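Local structure of AtGH3.15 acyl acid amido synthetase (Arabidopsis thaliana, 6E1Q) at residues Cys200-Gly205 with Lys228-His233; Trp234-Ser239 with Ser247-Asp252; Ser279-Glu284 with Lys487-Lys492. The protein joins glutamine, and possibly cysteine, to indole-3-butyric acid, and glutamine to the herbicide 2,4-DB, using ATP to activate the acyl acid by adenylation. All coordinates share one frame; numbering follows the deposited sequence.

Interaction 1 of 3, residues Cys200-Gly205 with Lys228-His233; sequences CQLLCG and KFLEDH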
ATOM      1  N   CYS A 200       2.265  -5.135  22.246  1.00 31.44           N
ATOM      2  CA  CYS A 200       0.924  -5.385  22.778  1.00 30.97           C
ATOM      3  C   CYS A 200       0.003  -5.963  21.717  1.00 30.17           C
ATOM      4  O   CYS A 200      -0.824  -6.838  22.005  1.00 31.38           O
ATOM      5  CB  CYS A 200       0.334  -4.098  23.347  1.00 38.27           C
ATOM      6  SG  CYS A 200       1.251  -3.500  24.796  1.00 56.67           S
ATOM      7  N   GLN A 201       0.122  -5.463  20.488  1.00 27.58           N
ATOM      8  CA  GLN A 201      -0.704  -5.950  19.391  1.00 29.96           C
ATOM      9  C   GLN A 201      -0.421  -7.420  19.083  1.00 27.25           C
ATOM     10  O   GLN A 201      -1.344  -8.192  18.805  1.00 31.55           O
ATOM     11  CB  GLN A 201      -0.459  -5.039  18.185  1.00 37.55           C
ATOM     12  CG  GLN A 201      -0.421  -5.659  16.826  1.00 52.97           C
ATOM     13  CD  GLN A 201      -0.649  -4.600  15.749  1.00 62.53           C
ATOM     14  OE1 GLN A 201      -1.760  -4.106  15.576  1.00 59.49           O
ATOM     15  NE2 GLN A 201       0.422  -4.214  15.060  1.00 71.30           N
ATOM     16  N   LEU A 202       0.846  -7.831  19.139  1.00 25.44           N
ATOM     17  CA  LEU A 202       1.165  -9.239  18.908  1.00 31.41           C
ATOM     18  C   LEU A 202       0.739 -10.100  20.101  1.00 31.02           C
ATOM     19  O   LEU A 202       0.238 -11.218  19.928  1.00 27.77           O
ATOM     20  CB  LEU A 202       2.666  -9.394  18.621  1.00 26.66           C
ATOM     21  CG  LEU A 202       3.101  -9.163  17.158  1.00 32.09           C
ATOM     22  CD1 LEU A 202       4.630  -9.070  17.040  1.00 31.06           C
ATOM     23  CD2 LEU A 202       2.593 -10.283  16.253  1.00 29.72           C
ATOM     24  N   LEU A 203       0.927  -9.600  21.322  1.00 26.91           N
ATOM     25  CA  LEU A 203       0.457 -10.347  22.485  1.00 29.67           C
ATOM     26  C   LEU A 203      -1.052 -10.588  22.404  1.00 33.25           C
ATOM     27  O   LEU A 203      -1.517 -11.720  22.584  1.00 34.02           O
ATOM     28  CB  LEU A 203       0.839  -9.604  23.765  1.00 23.31           C
ATOM     29  CG  LEU A 203       0.347 -10.187  25.090  1.00 32.35           C
ATOM     30  CD1 LEU A 203       0.922 -11.563  25.242  1.00 26.03           C
ATOM     31  CD2 LEU A 203       0.858  -9.305  26.202  1.00 30.58           C
ATOM     32  N   CYS A 204      -1.827  -9.546  22.057  1.00 28.82           N
ATOM     33  CA  CYS A 204      -3.265  -9.736  21.856  1.00 37.31           C
ATOM     34  C   CYS A 204      -3.566 -10.706  20.713  1.00 33.73           C
ATOM     35  O   CYS A 204      -4.456 -11.569  20.830  1.00 30.18           O
ATOM     36  CB  CYS A 204      -3.945  -8.393  21.610  1.00 43.23           C
ATOM     37  SG  CYS A 204      -3.967  -7.397  23.137  1.00 52.75           S
ATOM     38  N   GLY A 205      -2.860 -10.568  19.591  1.00 30.24           N
ATOM     39  CA  GLY A 205      -3.119 -11.458  18.474  1.00 34.30           C
ATOM     40  C   GLY A 205      -2.806 -12.904  18.807  1.00 29.99           C
ATOM     41  O   GLY A 205      -3.515 -13.820  18.378  1.00 28.09           O
ATOM     42  N   LYS A 228       9.715 -10.029  11.978  1.00 28.40           N
ATOM     43  CA  LYS A 228      10.991  -9.699  12.592  1.00 33.44           C
ATOM     44  C   LYS A 228      10.833  -9.455  14.092  1.00 32.20           C
ATOM     45  O   LYS A 228      11.640  -9.943  14.892  1.00 29.19           O
ATOM     46  CB  LYS A 228      11.605  -8.480  11.906  1.00 42.45           C
ATOM     47  CG  LYS A 228      13.092  -8.275  12.221  1.00 67.29           C
ATOM     48  CD  LYS A 228      13.339  -7.077  13.147  1.00 75.16           C
ATOM     49  CE  LYS A 228      14.827  -6.707  13.224  1.00 79.18           C
ATOM     50  NZ  LYS A 228      15.585  -7.455  14.275  1.00 76.51           N
ATOM     51  N   PHE A 229       9.800  -8.710  14.494  1.00 27.05           N
ATOM     52  CA  PHE A 229       9.555  -8.509  15.919  1.00 30.80           C
ATOM     53  C   PHE A 229       9.298  -9.840  16.630  1.00 29.93           C
ATOM     54  O   PHE A 229       9.819 -10.083  17.726  1.00 30.03           O
ATOM     55  CB  PHE A 229       8.383  -7.544  16.112  1.00 30.13           C
ATOM     56  CG  PHE A 229       8.305  -6.957  17.485  1.00 33.05           C
ATOM     57  CD1 PHE A 229       7.625  -7.620  18.497  1.00 32.47           C
ATOM     58  CD2 PHE A 229       8.919  -5.746  17.773  1.00 37.71           C
ATOM     59  CE1 PHE A 229       7.545  -7.093  19.767  1.00 34.47           C
ATOM     60  CE2 PHE A 229       8.850  -5.201  19.056  1.00 37.05           C
ATOM     61  CZ  PHE A 229       8.156  -5.875  20.051  1.00 37.71           C
ATOM     62  N   LEU A 230       8.507 -10.721  16.017  1.00 31.33           N
ATOM     63  CA  LEU A 230       8.244 -12.022  16.629  1.00 30.81           C
ATOM     64  C   LEU A 230       9.525 -12.821  16.817  1.00 34.05           C
ATOM     65  O   LEU A 230       9.724 -13.452  17.866  1.00 30.22           O
ATOM     66  CB  LEU A 230       7.269 -12.820  15.770  1.00 30.52           C
ATOM     67  CG  LEU A 230       5.785 -12.617  15.996  1.00 39.22           C
ATOM     68  CD1 LEU A 230       5.020 -13.327  14.879  1.00 42.98           C
ATOM     69  CD2 LEU A 230       5.370 -13.112  17.383  1.00 33.77           C
ATOM     70  N   GLU A 231      10.396 -12.830  15.796  1.00 28.28           N
ATOM     71  CA  GLU A 231      11.657 -13.554  15.899  1.00 38.34           C
ATOM     72  C   GLU A 231      12.449 -13.105  17.119  1.00 33.20           C
ATOM     73  O   GLU A 231      13.091 -13.925  17.784  1.00 35.75           O
ATOM     74  CB  GLU A 231      12.501 -13.360  14.627  1.00 32.62           C
ATOM     75  CG  GLU A 231      12.020 -14.146  13.416  1.00 45.06           C
ATOM     76  CD  GLU A 231      12.725 -13.728  12.113  1.00 55.90           C
ATOM     77  OE1 GLU A 231      13.272 -12.608  12.050  1.00 59.73           O
ATOM     78  OE2 GLU A 231      12.717 -14.514  11.148  1.00 61.42           O
ATOM     79  N   ASP A 232      12.418 -11.809  17.429  1.00 32.07           N
ATOM     80  CA  ASP A 232      13.235 -11.287  18.516  1.00 32.72           C
ATOM     81  C   ASP A 232      12.590 -11.464  19.882  1.00 33.71           C
ATOM     82  O   ASP A 232      13.308 -11.533  20.885  1.00 41.39           O
ATOM     83  CB  ASP A 232      13.514  -9.804  18.304  1.00 34.89           C
ATOM     84  CG  ASP A 232      14.521  -9.554  17.195  1.00 44.55           C
ATOM     85  OD1 ASP A 232      15.257 -10.495  16.822  1.00 33.59           O
ATOM     86  OD2 ASP A 232      14.551  -8.411  16.692  1.00 39.95           O
ATOM     87  N   HIS A 233      11.256 -11.522  19.957  1.00 28.12           N
ATOM     88  CA  HIS A 233      10.576 -11.361  21.239  1.00 33.13           C
ATOM     89  C   HIS A 233       9.585 -12.457  21.587  1.00 34.03           C
ATOM     90  O   HIS A 233       8.940 -12.367  22.639  1.00 30.28           O
ATOM     91  CB  HIS A 233       9.864  -9.999  21.288  1.00 30.70           C
ATOM     92  CG  HIS A 233      10.795  -8.845  21.066  1.00 39.32           C
ATOM     93  ND1 HIS A 233      11.789  -8.510  21.965  1.00 40.88           N
ATOM     94  CD2 HIS A 233      10.907  -7.970  20.038  1.00 36.41           C
ATOM     95  CE1 HIS A 233      12.463  -7.470  21.508  1.00 37.62           C
ATOM     96  NE2 HIS A 233      11.950  -7.123  20.338  1.00 38.94           N
TER
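The ring of Phe-229 meets the side chain of Leu-202 at a slant, neither squarely over a face nor in the ring plane: Leu-202 CD1 stops 3.6 Å from Phe-229 CD1. One face of the same ring is taken by its own helix, where His-233, one turn on, sets CD2 3.3 Å above the plane and over the ring centre. The imidazole in turn has Asp-232 CB above one face, displaced toward its rim. Phe-229 is thus backed from within its helix and touched, on the opposite side of its plane, by a methyl of the neighbouring helix. Its CG stands anti to the backbone N, chi1 -163°, which swings the ring toward the helix carrying Leu-202.

Leu-202 does nearly all the work from its side. Both its methyls come up against the branch point of Leu-230, with CD1 3.9 Å and CD2 4.0 Å from Leu-230 CG. The CB of Leu-230 does not face the other helix, yet its branched end reaches across, and both its methyls lie 4.1 Å from Leu-202 CD2. The contact is wholly apolar and small, about 140 Å², with no hydrogen bond between the segments. On the far side of the second helix Lys-228 NZ meets the syn lone pair of Asp-232 OD2 at 2.8 Å, a salt bridge one turn long.

Both segments are helical, part of helices 194-207 and 220-243, which are linked through strand 212-217. Leu-202 also packs on Val-226, while Phe-229 continues onto Thr-195, Met-198 and Tyr-199, so the interface runs on past these residues. A disulfide from Cys-200 to Cys-255 ties helix 194-207 to helix 253-258, and Gln-201 rests on the loop residues Phe-146 and Ser-184.

Interaction 2 of 3, residues Trp234-Ser239 with Ser247-Asp252; sequences WPELCS and SDWITD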
ATOM      1  N   TRP A 234       9.447 -13.485  20.754  1.00 30.34           N
ATOM      2  CA  TRP A 234       8.463 -14.517  21.051  1.00 28.39           C
ATOM      3  C   TRP A 234       8.623 -15.157  22.434  1.00 31.33           C
ATOM      4  O   TRP A 234       7.589 -15.415  23.071  1.00 29.94           O
ATOM      5  CB  TRP A 234       8.449 -15.573  19.938  1.00 25.61           C
ATOM      6  CG  TRP A 234       9.650 -16.466  19.795  1.00 29.41           C
ATOM      7  CD1 TRP A 234      10.671 -16.324  18.890  1.00 30.17           C
ATOM      8  CD2 TRP A 234       9.934 -17.671  20.535  1.00 31.40           C
ATOM      9  NE1 TRP A 234      11.585 -17.344  19.041  1.00 32.42           N
ATOM     10  CE2 TRP A 234      11.154 -18.189  20.035  1.00 26.84           C
ATOM     11  CE3 TRP A 234       9.275 -18.360  21.569  1.00 36.28           C
ATOM     12  CZ2 TRP A 234      11.728 -19.357  20.530  1.00 34.35           C
ATOM     13  CZ3 TRP A 234       9.854 -19.524  22.074  1.00 31.23           C
ATOM     14  CH2 TRP A 234      11.071 -20.012  21.550  1.00 34.50           C
ATOM     15  N   PRO A 235       9.830 -15.384  22.984  1.00 29.68           N
ATOM     16  CA  PRO A 235       9.868 -16.048  24.306  1.00 30.46           C
ATOM     17  C   PRO A 235       9.283 -15.188  25.397  1.00 35.99           C
ATOM     18  O   PRO A 235       8.586 -15.708  26.283  1.00 32.15           O
ATOM     19  CB  PRO A 235      11.364 -16.335  24.539  1.00 28.37           C
ATOM     20  CG  PRO A 235      11.958 -16.287  23.149  1.00 31.42           C
ATOM     21  CD  PRO A 235      11.191 -15.214  22.440  1.00 24.58           C
ATOM     22  N   GLU A 236       9.533 -13.879  25.350  1.00 33.21           N
ATOM     23  CA  GLU A 236       8.945 -13.001  26.354  1.00 32.89           C
ATOM     24  C   GLU A 236       7.434 -12.904  26.184  1.00 33.83           C
ATOM     25  O   GLU A 236       6.691 -12.930  27.174  1.00 30.63           O
ATOM     26  CB  GLU A 236       9.577 -11.619  26.275  1.00 32.12           C
ATOM     27  CG  GLU A 236       9.064 -10.687  27.336  1.00 35.95           C
ATOM     28  CD  GLU A 236       9.714  -9.321  27.276  1.00 43.49           C
ATOM     29  OE1 GLU A 236       9.365  -8.476  28.122  1.00 42.15           O
ATOM     30  OE2 GLU A 236      10.566  -9.087  26.387  1.00 40.79           O
ATOM     31  N   LEU A 237       6.955 -12.782  24.940  1.00 27.18           N
ATOM     32  CA  LEU A 237       5.510 -12.805  24.707  1.00 32.52           C
ATOM     33  C   LEU A 237       4.873 -14.054  25.305  1.00 34.95           C
ATOM     34  O   LEU A 237       3.815 -13.986  25.945  1.00 32.67           O
ATOM     35  CB  LEU A 237       5.214 -12.735  23.207  1.00 29.58           C
ATOM     36  CG  LEU A 237       5.511 -11.372  22.590  1.00 30.11           C
ATOM     37  CD1 LEU A 237       5.713 -11.549  21.084  1.00 27.83           C
ATOM     38  CD2 LEU A 237       4.352 -10.408  22.884  1.00 24.60           C
ATOM     39  N   CYS A 238       5.493 -15.214  25.071  1.00 29.33           N
ATOM     40  CA  CYS A 238       4.931 -16.460  25.570  1.00 34.02           C
ATOM     41  C   CYS A 238       4.983 -16.507  27.089  1.00 32.21           C
ATOM     42  O   CYS A 238       4.058 -17.012  27.736  1.00 33.29           O
ATOM     43  CB  CYS A 238       5.677 -17.639  24.960  1.00 34.43           C
ATOM     44  SG  CYS A 238       5.317 -17.822  23.204  1.00 37.63           S
ATOM     45  N   SER A 239       6.053 -15.965  27.668  1.00 29.59           N
ATOM     46  CA  SER A 239       6.165 -15.914  29.115  1.00 36.54           C
ATOM     47  C   SER A 239       5.017 -15.100  29.718  1.00 36.24           C
ATOM     48  O   SER A 239       4.414 -15.507  30.721  1.00 34.83           O
ATOM     49  CB  SER A 239       7.540 -15.348  29.488  1.00 34.58           C
ATOM     50  OG  SER A 239       7.505 -14.766  30.765  1.00 51.95           O
ATOM     51  N   SER A 247       4.616  -7.770  30.823  1.00 35.60           N
ATOM     52  CA  SER A 247       5.968  -7.332  31.181  1.00 39.22           C
ATOM     53  C   SER A 247       5.947  -5.881  31.653  1.00 45.52           C
ATOM     54  O   SER A 247       5.247  -5.035  31.086  1.00 38.91           O
ATOM     55  CB  SER A 247       6.932  -7.484  29.995  1.00 40.48           C
ATOM     56  OG  SER A 247       7.119  -8.842  29.616  1.00 44.51           O
ATOM     57  N   ASP A 248       6.714  -5.589  32.706  1.00 48.44           N
ATOM     58  CA  ASP A 248       6.546  -4.299  33.365  1.00 49.43           C
ATOM     59  C   ASP A 248       7.211  -3.137  32.627  1.00 47.73           C
ATOM     60  O   ASP A 248       7.007  -1.989  33.030  1.00 51.43           O
ATOM     61  CB  ASP A 248       7.037  -4.363  34.821  1.00 57.00           C
ATOM     62  CG  ASP A 248       8.525  -4.663  34.944  1.00 62.24           C
ATOM     63  OD1 ASP A 248       9.166  -5.008  33.933  1.00 63.04           O
ATOM     64  OD2 ASP A 248       9.052  -4.545  36.079  1.00 69.56           O
ATOM     65  N   TRP A 249       7.972  -3.385  31.556  1.00 47.15           N
ATOM     66  CA  TRP A 249       8.492  -2.282  30.750  1.00 41.48           C
ATOM     67  C   TRP A 249       7.449  -1.687  29.814  1.00 42.07           C
ATOM     68  O   TRP A 249       7.740  -0.701  29.127  1.00 46.39           O
ATOM     69  CB  TRP A 249       9.711  -2.720  29.929  1.00 39.26           C
ATOM     70  CG  TRP A 249       9.408  -3.759  28.852  1.00 42.61           C
ATOM     71  CD1 TRP A 249       9.470  -5.124  28.982  1.00 37.97           C
ATOM     72  CD2 TRP A 249       9.016  -3.510  27.491  1.00 48.53           C
ATOM     73  NE1 TRP A 249       9.136  -5.731  27.793  1.00 43.16           N
ATOM     74  CE2 TRP A 249       8.860  -4.763  26.861  1.00 46.45           C
ATOM     75  CE3 TRP A 249       8.779  -2.346  26.747  1.00 41.41           C
ATOM     76  CZ2 TRP A 249       8.470  -4.885  25.531  1.00 46.20           C
ATOM     77  CZ3 TRP A 249       8.399  -2.471  25.430  1.00 42.52           C
ATOM     78  CH2 TRP A 249       8.250  -3.731  24.833  1.00 47.97           C
ATOM     79  N   ILE A 250       6.254  -2.256  29.741  1.00 39.42           N
ATOM     80  CA  ILE A 250       5.166  -1.632  28.998  1.00 45.01           C
ATOM     81  C   ILE A 250       4.506  -0.640  29.946  1.00 54.94           C
ATOM     82  O   ILE A 250       3.836  -1.030  30.908  1.00 50.84           O
ATOM     83  CB  ILE A 250       4.184  -2.673  28.461  1.00 42.16           C
ATOM     84  CG1 ILE A 250       4.893  -3.464  27.365  1.00 49.52           C
ATOM     85  CG2 ILE A 250       2.926  -2.021  27.847  1.00 33.67           C
ATOM     86  CD1 ILE A 250       4.546  -4.880  27.402  1.00 54.56           C
ATOM     87  N   THR A 251       4.756   0.646  29.707  1.00 54.70           N
ATOM     88  CA  THR A 251       4.234   1.732  30.526  1.00 56.61           C
ATOM     89  C   THR A 251       3.094   2.478  29.853  1.00 55.16           C
ATOM     90  O   THR A 251       2.422   3.277  30.512  1.00 55.64           O
ATOM     91  CB  THR A 251       5.351   2.727  30.855  1.00 52.40           C
ATOM     92  OG1 THR A 251       6.026   3.093  29.643  1.00 54.21           O
ATOM     93  CG2 THR A 251       6.356   2.100  31.806  1.00 50.21           C
ATOM     94  N   ASP A 252       2.871   2.242  28.564  1.00 57.66           N
ATOM     95  CA  ASP A 252       1.822   2.943  27.839  1.00 56.46           C
ATOM     96  C   ASP A 252       0.454   2.645  28.434  1.00 52.68           C
ATOM     97  O   ASP A 252       0.048   1.483  28.538  1.00 50.02           O
ATOM     98  CB  ASP A 252       1.838   2.540  26.372  1.00 62.15           C
ATOM     99  CG  ASP A 252       0.674   3.123  25.623  1.00 71.90           C
ATOM    100  OD1 ASP A 252       0.774   4.286  25.176  1.00 78.20           O
ATOM    101  OD2 ASP A 252      -0.359   2.432  25.535  1.00 70.31           O
TER
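Glu-236 and Trp-249 reach toward each other from a helix and a loop, the carboxylate and indole planes turned 59° apart. The indole presents its N-H edge: Trp-249 NE1 donates to Glu-236 OE1 over 2.8 Å, with an N-H...O angle of 153°. The oxygen sits almost exactly in the ring plane, whereas the N-H meets it on the syn side and somewhat out of the carboxylate plane. Ser-247 OG gives the same oxygen a second hydrogen bond, 2.7 Å to Glu-236 OE1, this time on the anti lone pair. Two donors therefore grip one oxygen from different directions, which helps fix the rotation of the carboxylate.

A fully extended chain carries the group there. In Glu-236 CG lies anti to the backbone N, chi1 -177°, and every later bond stays straight, so the acid bridges segments whose nearest CA atoms, those of Glu-236 and Ser-247, are 8.0 Å apart. The hydroxyl of Ser-247 also hydrogen-bonds Asn-240 ND2, in the next turn of the same helix. Were Glu-236 an alanine, the indole N-H and the serine hydroxyl would probably lose their shared acceptor, and the Trp-249 ring is likely to turn more readily. That ring has other neighbours too: Ile-250 CG1 lies above one face, offset toward the rim, and Tyr-199 makes an edge-to-face contact with it.

Ser-247 to Ile-250 form a type I beta turn, closed by Ile-250 N to Ser-247 O at 3.2 Å, and the turn brings both donors to the one carboxylate. Further along, Asp-252 is the N-cap of helix 253-258, its OD2 accepting from Cys-255 N. The arrangement is a type I turn hydrogen-bonded through two side chains to a glutamate of helix 220-243, at the surface of the GH3 N-terminal domain.

Interaction 3 of 3, residues Ser279-Glu284 with Lys487-Lys492; sequences SKTSWE and KVKDAK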
ATOM      1  N   SER A 279       9.839 -22.192  18.290  1.00 39.04           N
ATOM      2  CA  SER A 279      11.164 -22.745  18.538  1.00 47.99           C
ATOM      3  C   SER A 279      11.693 -23.595  17.389  1.00 51.91           C
ATOM      4  O   SER A 279      12.858 -24.001  17.437  1.00 50.34           O
ATOM      5  CB  SER A 279      11.150 -23.562  19.831  1.00 38.38           C
ATOM      6  OG  SER A 279      10.265 -24.651  19.708  1.00 46.97           O
ATOM      7  N   LYS A 280      10.893 -23.856  16.355  1.00 52.65           N
ATOM      8  CA  LYS A 280      11.388 -24.596  15.200  1.00 48.44           C
ATOM      9  C   LYS A 280      12.418 -23.773  14.421  1.00 44.73           C
ATOM     10  O   LYS A 280      12.342 -22.540  14.349  1.00 40.84           O
ATOM     11  CB  LYS A 280      10.215 -25.015  14.302  1.00 41.26           C
ATOM     12  CG  LYS A 280       9.132 -25.784  15.076  1.00 53.09           C
ATOM     13  CD  LYS A 280       8.197 -26.608  14.196  1.00 60.32           C
ATOM     14  CE  LYS A 280       7.041 -27.180  15.024  1.00 61.69           C
ATOM     15  NZ  LYS A 280       5.774 -27.319  14.245  1.00 59.93           N
ATOM     16  N   THR A 281      13.397 -24.477  13.839  1.00 43.87           N
ATOM     17  CA  THR A 281      14.502 -23.824  13.128  1.00 45.18           C
ATOM     18  C   THR A 281      14.012 -22.999  11.948  1.00 42.74           C
ATOM     19  O   THR A 281      14.374 -21.827  11.799  1.00 54.70           O
ATOM     20  CB  THR A 281      15.504 -24.861  12.619  1.00 50.85           C
ATOM     21  OG1 THR A 281      15.658 -25.898  13.594  1.00 63.59           O
ATOM     22  CG2 THR A 281      16.831 -24.195  12.341  1.00 53.93           C
ATOM     23  N   SER A 282      13.233 -23.608  11.072  1.00 43.94           N
ATOM     24  CA  SER A 282      12.687 -22.903   9.924  1.00 44.11           C
ATOM     25  C   SER A 282      11.397 -22.196  10.316  1.00 40.32           C
ATOM     26  O   SER A 282      10.482 -22.818  10.865  1.00 35.71           O
ATOM     27  CB  SER A 282      12.421 -23.875   8.777  1.00 45.55           C
ATOM     28  OG  SER A 282      11.904 -23.173   7.666  1.00 51.80           O
ATOM     29  N   TRP A 283      11.313 -20.906  10.010  1.00 32.68           N
ATOM     30  CA  TRP A 283      10.074 -20.172  10.189  1.00 38.06           C
ATOM     31  C   TRP A 283       9.190 -20.218   8.948  1.00 38.38           C
ATOM     32  O   TRP A 283       8.275 -19.391   8.812  1.00 33.12           O
ATOM     33  CB  TRP A 283      10.376 -18.732  10.614  1.00 38.82           C
ATOM     34  CG  TRP A 283      10.520 -18.660  12.115  1.00 45.71           C
ATOM     35  CD1 TRP A 283      11.144 -19.573  12.916  1.00 56.08           C
ATOM     36  CD2 TRP A 283       9.989 -17.659  12.989  1.00 36.30           C
ATOM     37  NE1 TRP A 283      11.047 -19.194  14.231  1.00 56.89           N
ATOM     38  CE2 TRP A 283      10.345 -18.020  14.304  1.00 44.98           C
ATOM     39  CE3 TRP A 283       9.266 -16.485  12.789  1.00 32.57           C
ATOM     40  CZ2 TRP A 283       9.999 -17.250  15.409  1.00 34.44           C
ATOM     41  CZ3 TRP A 283       8.918 -15.725  13.894  1.00 37.57           C
ATOM     42  CH2 TRP A 283       9.282 -16.110  15.183  1.00 39.10           C
ATOM     43  N   GLU A 284       9.440 -21.171   8.048  1.00 37.88           N
ATOM     44  CA  GLU A 284       8.523 -21.396   6.943  1.00 41.59           C
ATOM     45  C   GLU A 284       7.131 -21.669   7.494  1.00 42.01           C
ATOM     46  O   GLU A 284       6.973 -22.400   8.477  1.00 38.78           O
ATOM     47  CB  GLU A 284       8.988 -22.572   6.072  1.00 33.14           C
ATOM     48  CG  GLU A 284       8.010 -22.865   4.927  1.00 42.09           C
ATOM     49  CD  GLU A 284       8.449 -23.997   4.022  1.00 49.48           C
ATOM     50  OE1 GLU A 284       7.719 -24.298   3.057  1.00 58.69           O
ATOM     51  OE2 GLU A 284       9.522 -24.582   4.261  1.00 60.16           O
ATOM     52  N   LYS A 487      17.702 -20.094   2.916  1.00 72.31           N
ATOM     53  CA  LYS A 487      17.135 -20.981   3.929  1.00 69.68           C
ATOM     54  C   LYS A 487      18.180 -21.557   4.878  1.00 69.88           C
ATOM     55  O   LYS A 487      17.828 -21.993   5.981  1.00 70.69           O
ATOM     56  CB  LYS A 487      16.365 -22.127   3.260  1.00 80.93           C
ATOM     57  CG  LYS A 487      14.849 -22.114   3.481  1.00 93.14           C
ATOM     58  CD  LYS A 487      14.184 -23.390   2.940  1.00104.73           C
ATOM     59  CE  LYS A 487      12.840 -23.099   2.283  1.00105.13           C
ATOM     60  NZ  LYS A 487      12.482 -24.034   1.180  1.00102.99           N
ATOM     61  N   VAL A 488      19.453 -21.570   4.494  1.00 65.57           N
ATOM     62  CA  VAL A 488      20.487 -22.137   5.351  1.00 75.93           C
ATOM     63  C   VAL A 488      20.825 -21.126   6.452  1.00 77.64           C
ATOM     64  O   VAL A 488      21.287 -20.014   6.184  1.00 81.02           O
ATOM     65  CB  VAL A 488      21.723 -22.570   4.541  1.00 74.38           C
ATOM     66  CG1 VAL A 488      21.293 -23.420   3.349  1.00 63.05           C
ATOM     67  CG2 VAL A 488      22.540 -21.393   4.023  1.00 72.60           C
ATOM     68  N   LYS A 489      20.525 -21.492   7.698  1.00 65.15           N
ATOM     69  CA  LYS A 489      20.949 -20.747   8.876  1.00 75.13           C
ATOM     70  C   LYS A 489      22.189 -21.360   9.512  1.00 84.58           C
ATOM     71  O   LYS A 489      22.604 -20.926  10.592  1.00 84.68           O
ATOM     72  CB  LYS A 489      19.828 -20.690   9.924  1.00 80.06           C
ATOM     73  CG  LYS A 489      18.429 -20.420   9.412  1.00 80.64           C
ATOM     74  CD  LYS A 489      17.452 -20.355  10.596  1.00 91.14           C
ATOM     75  CE  LYS A 489      16.540 -19.122  10.530  1.00 92.38           C
ATOM     76  NZ  LYS A 489      15.649 -18.999  11.721  1.00 92.92           N
ATOM     77  N   ASP A 490      22.778 -22.364   8.863  1.00 92.19           N
ATOM     78  CA  ASP A 490      23.827 -23.200   9.438  1.00103.45           C
ATOM     79  C   ASP A 490      25.232 -22.701   9.121  1.00109.45           C
ATOM     80  O   ASP A 490      26.138 -22.854   9.950  1.00115.18           O
ATOM     81  CB  ASP A 490      23.681 -24.636   8.917  1.00103.64           C
ATOM     82  CG  ASP A 490      23.715 -25.670  10.022  1.00111.57           C
ATOM     83  OD1 ASP A 490      23.914 -25.289  11.195  1.00115.96           O
ATOM     84  OD2 ASP A 490      23.540 -26.870   9.713  1.00115.59           O
ATOM     85  N   ALA A 491      25.433 -22.130   7.934  1.00103.57           N
ATOM     86  CA  ALA A 491      26.743 -21.677   7.484  1.00 96.89           C
ATOM     87  C   ALA A 491      26.545 -20.508   6.526  1.00 96.65           C
ATOM     88  O   ALA A 491      25.418 -20.128   6.205  1.00106.76           O
ATOM     89  CB  ALA A 491      27.525 -22.816   6.823  1.00 90.94           C
ATOM     90  N   LYS A 492      27.659 -19.952   6.057  1.00 89.39           N
ATOM     91  CA  LYS A 492      27.620 -18.786   5.182  1.00 82.02           C
ATOM     92  C   LYS A 492      26.981 -19.128   3.840  1.00 75.23           C
ATOM     93  O   LYS A 492      27.172 -20.224   3.304  1.00 82.97           O
ATOM     94  CB  LYS A 492      29.036 -18.251   4.960  1.00 87.36           C
ATOM     95  CG  LYS A 492      29.821 -17.939   6.243  1.00 98.11           C
ATOM     96  CD  LYS A 492      29.420 -16.614   6.867  1.00 97.08           C
ATOM     97  CE  LYS A 492      30.650 -15.759   7.124  1.00 98.80           C
ATOM     98  NZ  LYS A 492      30.912 -14.841   5.971  1.00101.24           N
TER
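Lys-489 reaches over to the main chain of Thr-281, its NZ donating to Thr-281 O at 3.1 Å. The ammonium arrives almost end-on to the carbonyl, with a C=O...N angle of 171°. Behind it the aliphatic part of the lysine follows, Lys-489 CD lying 3.6 Å from that same Thr-281 O. The chain is extended at first and then bends at chi3, 132°, which brings NZ to the carbonyl.

Beside this bond Glu-284 and Lys-487 face each other more loosely. Glu-284 OE2 and Lys-487 NZ are 4.3 Å apart, beyond a salt bridge, so any attraction is probably modest. A bound phosphate, probably from the crystallisation liquor, makes a long, weak ion pair with Lys-487.

One layer out, an ST turn shapes the first loop: Ser-282 OG accepts from Glu-284 N at 3.2 Å. Trp-283 is held by a hydrogen bond from its NE1 to Cys-278 O, and Phe-314 of helix 309-316 touches Ser-282, Glu-284 and Lys-487. The contact is a surface junction of two loops, one in the GH3 N-terminal domain and one in the C-terminal domain, made by a lysine to a main-chain carbonyl.

Overall arrangement
Helix 220-243 joins the three contacts: interactions 1 and 2 use successive parts of it, and loop 279-284 of interaction 3 packs against it. The centres of interactions 1 and 2 are about 9 Å apart, and Leu-203 CB meets Leu-237 CD2 at 3.7 Å. Interaction 3 lies about 19 Å from interaction 1, centre to centre, yet Trp-283 reaches both others, with CZ3 3.5 Å from Glu-231 CG and CZ2 3.7 Å from Trp-234 CD1. None of the three lines the ATP or acyl-acid site; one link is a weak hydrogen bond from Tyr-145 N, in the (2,4-dichlorophenoxy)acetic acid pocket, to Gln-201 OE1 of interaction 1. Only interaction 3 crosses to the C-terminal domain.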